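UDP-4-amino-4,6-dideoxy-N-acetyl-beta-L-altrosamine transaminase (Helicobacter pylori, PDB 2FN6) catalyses a pyridoxal-phosphate-dependent transamination, the second step in making pseudaminic acid, the sialic-acid-like sugar used to modify flagellin. Local coordinates at residues R74-T79 against N119-A124; I125-Y130 against L149-D154. All blocks are in the same frame, centred on the assembly; numbering follows the deposited sequence.

Interaction 1: R74-T79 against N119-A124; sequences RNEIIT and NERTKA
Glu76 and Thr122 pair in parallel register where strands 76-79 and 122-124 meet, the two short axes splayed by 55°. Glu76 makes the bridge with both of its backbone polar groups: its N gives to Arg121 O from above the carbonyl plane, and its O receives Lys123 N at 2.8 Å. Further on, Ile78 N reaches Ala124 O at 2.9 Å.

The side chain of Glu76 runs out over the stem of Arg121. Its chain is extended beyond CG (chi2 172°), which carries the carboxylate across the methylenes of Arg121 at a slant, Glu76 OE1 lying 3.4 Å from Arg121 CG. The other oxygen, OE2, takes a weak hydrogen bond from Asn119 ND2 at 3.4 Å, the amide standing almost perpendicular to the carboxylate. Asn119 is itself tied down by an Asx turn, its OD1 accepting from Arg121 N, while its own N gives to Thr122 OG1. The Arg121 chain bends at chi2 and chi3, and its end is held outside the contact, NH2 by Ala72 O and NE weakly by Asp73 O. Asn75 ND2 lies 3.3 Å from Arg121 CB; it is as close to Arg121 NE, but both are donors and do not bond.

Apolar contacts lie deeper in. Ile78 CD1 touches Thr122 CG2 at 3.7 Å, and Ile77 CG1 meets Ala124 CB at 3.9 Å. At the surface Lys123 CG packs on Arg74 CB, which brings Lys123 NZ to 4.3 Å from Arg74 NE.

The chemistry is therefore mostly backbone bonding and methylene packing. Glu76 and Arg121 form no salt bridge, their charged atoms not being in contact, and the Arg74–Lys123 pair is probably mildly unfavourable, though the exposed setting should let solvent screen it.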
# COMPACT_ATOMS: atom_id res chain seq x y z
N ARG A 74 -8.08 27.55 1.18
CA ARG A 74 -7.85 26.96 2.51
C ARG A 74 -6.84 25.81 2.39
O ARG A 74 -7.19 24.63 2.49
CB ARG A 74 -9.16 26.48 3.16
CG ARG A 74 -10.12 27.60 3.57
CD ARG A 74 -11.20 27.84 2.50
NE ARG A 74 -12.43 27.09 2.75
CZ ARG A 74 -13.36 26.80 1.84
NH1 ARG A 74 -13.21 27.19 0.57
NH2 ARG A 74 -14.43 26.12 2.18
N ASN A 75 -5.57 26.19 2.20
CA ASN A 75 -4.53 25.31 1.67
C ASN A 75 -3.32 25.15 2.59
O ASN A 75 -2.33 24.52 2.22
CB ASN A 75 -4.05 25.86 0.32
CG ASN A 75 -3.13 27.07 0.47
OD1 ASN A 75 -2.09 27.15 -0.18
ND2 ASN A 75 -3.50 28.01 1.33
N GLU A 76 -3.39 25.75 3.77
CA GLU A 76 -2.30 25.63 4.72
C GLU A 76 -2.75 24.79 5.90
O GLU A 76 -3.88 24.94 6.39
CB GLU A 76 -1.82 27.00 5.18
CG GLU A 76 -1.01 27.76 4.11
CD GLU A 76 -0.68 29.22 4.49
OE1 GLU A 76 -0.49 30.03 3.54
OE2 GLU A 76 -0.61 29.57 5.69
N ILE A 77 -1.87 23.90 6.34
CA ILE A 77 -2.10 23.10 7.52
C ILE A 77 -0.90 23.25 8.43
O ILE A 77 0.24 23.16 7.97
CB ILE A 77 -2.37 21.62 7.17
CG1 ILE A 77 -3.79 21.46 6.61
CG2 ILE A 77 -2.15 20.71 8.38
CD1 ILE A 77 -4.10 20.10 6.05
N ILE A 78 -1.15 23.49 9.71
CA ILE A 78 -0.08 23.62 10.68
C ILE A 78 0.25 22.24 11.22
O ILE A 78 -0.65 21.46 11.55
CB ILE A 78 -0.45 24.56 11.86
CG1 ILE A 78 -0.82 25.96 11.32
CG2 ILE A 78 0.70 24.64 12.86
CD1 ILE A 78 -1.63 26.85 12.28
N THR A 79 1.54 21.95 11.31
CA THR A 79 2.01 20.70 11.84
C THR A 79 3.40 20.89 12.45
O THR A 79 3.94 21.99 12.41
CB THR A 79 1.98 19.55 10.77
OG1 THR A 79 2.23 18.29 11.40
CG2 THR A 79 2.99 19.79 9.66
N ASN A 119 -3.93 31.85 9.92
CA ASN A 119 -4.44 32.95 9.11
C ASN A 119 -5.69 32.50 8.36
O ASN A 119 -6.39 31.61 8.82
CB ASN A 119 -3.37 33.53 8.16
CG ASN A 119 -2.66 32.47 7.33
OD1 ASN A 119 -3.29 31.70 6.61
ND2 ASN A 119 -1.34 32.44 7.42
N GLU A 120 -5.95 33.11 7.21
CA GLU A 120 -7.14 32.79 6.41
C GLU A 120 -7.03 31.43 5.74
O GLU A 120 -8.04 30.75 5.56
CB GLU A 120 -7.36 33.84 5.32
CG GLU A 120 -7.87 35.18 5.79
CD GLU A 120 -8.10 36.13 4.64
OE1 GLU A 120 -7.12 36.42 3.90
OE2 GLU A 120 -9.25 36.57 4.45
N ARG A 121 -5.81 31.07 5.35
CA ARG A 121 -5.56 29.84 4.60
C ARG A 121 -5.65 28.58 5.47
O ARG A 121 -5.87 27.48 4.96
CB ARG A 121 -4.18 29.88 3.90
CG ARG A 121 -3.70 31.25 3.35
CD ARG A 121 -4.63 31.86 2.32
NE ARG A 121 -4.66 31.13 1.05
CZ ARG A 121 -4.10 31.56 -0.08
NH1 ARG A 121 -3.45 32.71 -0.11
NH2 ARG A 121 -4.18 30.83 -1.19
N THR A 122 -5.50 28.74 6.79
CA THR A 122 -5.41 27.63 7.73
C THR A 122 -6.65 26.75 7.69
O THR A 122 -7.77 27.25 7.81
CB THR A 122 -5.18 28.13 9.15
OG1 THR A 122 -4.29 29.24 9.12
CG2 THR A 122 -4.57 27.04 10.01
N LYS A 123 -6.43 25.43 7.53
CA LYS A 123 -7.50 24.45 7.40
C LYS A 123 -7.50 23.47 8.56
O LYS A 123 -8.57 22.98 8.97
CB LYS A 123 -7.34 23.66 6.10
CG LYS A 123 -8.63 23.38 5.30
CD LYS A 123 -9.75 22.75 6.11
CE LYS A 123 -10.83 22.18 5.20
NZ LYS A 123 -11.41 23.10 4.15
N ALA A 124 -6.31 23.17 9.08
CA ALA A 124 -6.14 22.17 10.14
C ALA A 124 -4.84 22.26 10.92
O ALA A 124 -3.87 22.88 10.48
CB ALA A 124 -6.27 20.77 9.56

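Interaction 2: I125-Y130 against L149-D154; sequences IVSVDY and LSFLSD
Phe151 turns the edge of its ring to Ser127, with Phe151 CE2 3.7 Å from Ser127 OG and the hydroxyl lying near the ring plane. The carbonyl O of Ile125 sits near the same plane, close to CD2. With CG anti to the backbone N (chi1 173°), the ring is carried toward strand 125-128 and against helix 137-146, where Val140, Gln141 and Cys144 touch it. Farther back on this face, Ile125 CD1 meets Leu149 CD1 at 4.0 Å where the two side chains cross.

The other face carries Val126, Leu152, Val128 and Asp154. Val126 and Leu152 cross at a slant, Val126 CG2 4.0 Å from Leu152 CB, and Tyr64 of helix 56-66 touches both. Val128 and Asp154 project alongside each other from neighbouring strands, Val128 CG2 being 3.9 Å from Asp154 CB. The carboxylate of Asp154 bonds through OD1 to Thr87 OG1 and through OD2 to Ser156 OG, two partners that fix its rotation. Asp129 bonds through OD2 to Ser155 OG, which Ser153 OG also contacts by a hydrogen bond.

A parallel ladder holds these rows in register, Ile125 with Phe151 through Val128 with Asp154. Its bonds alternate from strand to strand, the shortest being Asp154 N to Ser127 O at 2.7 Å. Past the last pair, Asp129 N still reaches Asp154 O at 3.2 Å, and Asp129 is itself the centre of an inverse gamma turn.

Strand, helix 137-146 and strand form a beta-alpha-beta unit in the central sheet characteristic of fold type I aminotransferases. The C-terminal ends of its strands lie toward the active site, the Val128 side chain about 6 Å from that of substrate-binding Tyr316 and the Asp154 side chain about 6 Å from that of Ala56.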
# COMPACT_ATOMS: atom_id res chain seq x y z
N ILE A 125 -4.85 21.65 12.10
CA ILE A 125 -3.64 21.35 12.85
C ILE A 125 -3.44 19.83 12.82
O ILE A 125 -4.35 19.06 13.16
CB ILE A 125 -3.72 21.79 14.32
CG1 ILE A 125 -4.32 23.21 14.45
CG2 ILE A 125 -2.35 21.66 14.99
CD1 ILE A 125 -3.41 24.35 14.08
N VAL A 126 -2.24 19.42 12.40
CA VAL A 126 -1.82 18.03 12.45
C VAL A 126 -0.78 17.86 13.55
O VAL A 126 0.35 18.32 13.39
CB VAL A 126 -1.23 17.56 11.11
CG1 VAL A 126 -0.62 16.16 11.26
CG2 VAL A 126 -2.29 17.57 10.00
N SER A 127 -1.16 17.23 14.66
CA SER A 127 -0.21 16.96 15.73
C SER A 127 0.39 15.54 15.64
O SER A 127 -0.19 14.65 14.98
CB SER A 127 -0.85 17.17 17.10
OG SER A 127 -1.67 16.07 17.47
N VAL A 128 1.53 15.35 16.32
CA VAL A 128 2.21 14.06 16.41
C VAL A 128 2.47 13.74 17.88
O VAL A 128 3.09 14.53 18.60
CB VAL A 128 3.57 14.07 15.64
CG1 VAL A 128 4.36 12.77 15.86
CG2 VAL A 128 3.35 14.33 14.14
N ASP A 129 2.01 12.58 18.33
CA ASP A 129 2.32 12.18 19.69
C ASP A 129 3.77 11.64 19.73
O ASP A 129 4.01 10.43 19.69
CB ASP A 129 1.28 11.17 20.21
CG ASP A 129 -0.17 11.73 20.18
OD1 ASP A 129 -0.42 12.84 20.72
OD2 ASP A 129 -1.06 11.04 19.63
N TYR A 130 4.72 12.55 19.83
CA TYR A 130 6.14 12.22 19.73
C TYR A 130 6.59 11.26 20.83
O TYR A 130 6.37 11.50 22.02
CB TYR A 130 7.02 13.49 19.72
CG TYR A 130 8.47 13.13 19.74
CD1 TYR A 130 9.14 12.91 20.94
CD2 TYR A 130 9.17 12.93 18.55
CE1 TYR A 130 10.48 12.52 20.96
CE2 TYR A 130 10.50 12.55 18.55
CZ TYR A 130 11.15 12.34 19.76
OH TYR A 130 12.47 11.97 19.77
N LEU A 149 -11.11 25.09 12.74
CA LEU A 149 -10.03 24.28 12.19
C LEU A 149 -10.26 22.81 12.49
O LEU A 149 -10.76 22.46 13.56
CB LEU A 149 -8.68 24.71 12.76
CG LEU A 149 -8.15 26.13 12.50
CD1 LEU A 149 -6.73 26.27 13.06
CD2 LEU A 149 -8.18 26.51 11.01
N SER A 150 -9.90 21.96 11.53
CA SER A 150 -9.90 20.51 11.76
C SER A 150 -8.70 20.09 12.60
O SER A 150 -7.58 20.53 12.36
CB SER A 150 -9.89 19.78 10.43
OG SER A 150 -11.21 19.60 9.97
N PHE A 151 -8.95 19.25 13.60
CA PHE A 151 -7.88 18.68 14.43
C PHE A 151 -7.58 17.26 13.94
O PHE A 151 -8.44 16.37 14.01
CB PHE A 151 -8.32 18.68 15.90
CG PHE A 151 -7.37 17.97 16.84
CD1 PHE A 151 -7.86 17.38 17.99
CD2 PHE A 151 -6.00 17.91 16.58
CE1 PHE A 151 -7.00 16.72 18.87
CE2 PHE A 151 -5.13 17.26 17.45
CZ PHE A 151 -5.64 16.65 18.61
N LEU A 152 -6.36 17.06 13.43
CA LEU A 152 -5.92 15.75 12.92
C LEU A 152 -4.73 15.26 13.71
O LEU A 152 -3.74 15.99 13.88
CB LEU A 152 -5.55 15.82 11.44
CG LEU A 152 -6.62 16.25 10.45
CD1 LEU A 152 -6.06 16.21 9.04
CD2 LEU A 152 -7.88 15.40 10.57
N SER A 153 -4.82 14.03 14.18
CA SER A 153 -3.78 13.46 15.02
C SER A 153 -3.00 12.34 14.33
O SER A 153 -3.55 11.28 14.03
CB SER A 153 -4.38 12.97 16.33
OG SER A 153 -3.34 12.63 17.24
N ASP A 154 -1.72 12.59 14.08
CA ASP A 154 -0.80 11.52 13.72
C ASP A 154 -0.33 10.84 15.01
O ASP A 154 0.57 11.33 15.70
CB ASP A 154 0.38 12.08 12.91
CG ASP A 154 1.32 10.98 12.38
OD1 ASP A 154 2.13 11.27 11.47
OD2 ASP A 154 1.25 9.84 12.87

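How the interactions relate
From the N terminus, the chain leaves 74-79, passes through helix 86-93 and strand 97-100, and returns at 119-124, where interaction 1 closes the first loop. The same strand continues into 125-130; helix 137-146 then leads back to 149-154, closing interaction 2. The loops follow in series, neither nested nor crossed. Strand 122-128 is shared, lying between 76-79 and 150-154 in the central sheet, and the seam of interaction 1 carries on into the second contact through hydrogen bonds from Val126 N to Ile78 O (2.7 Å) and from Thr79 OG1 to Val126 O. Together they join the outer, partly exposed end of the sheet to its buried, site-facing end.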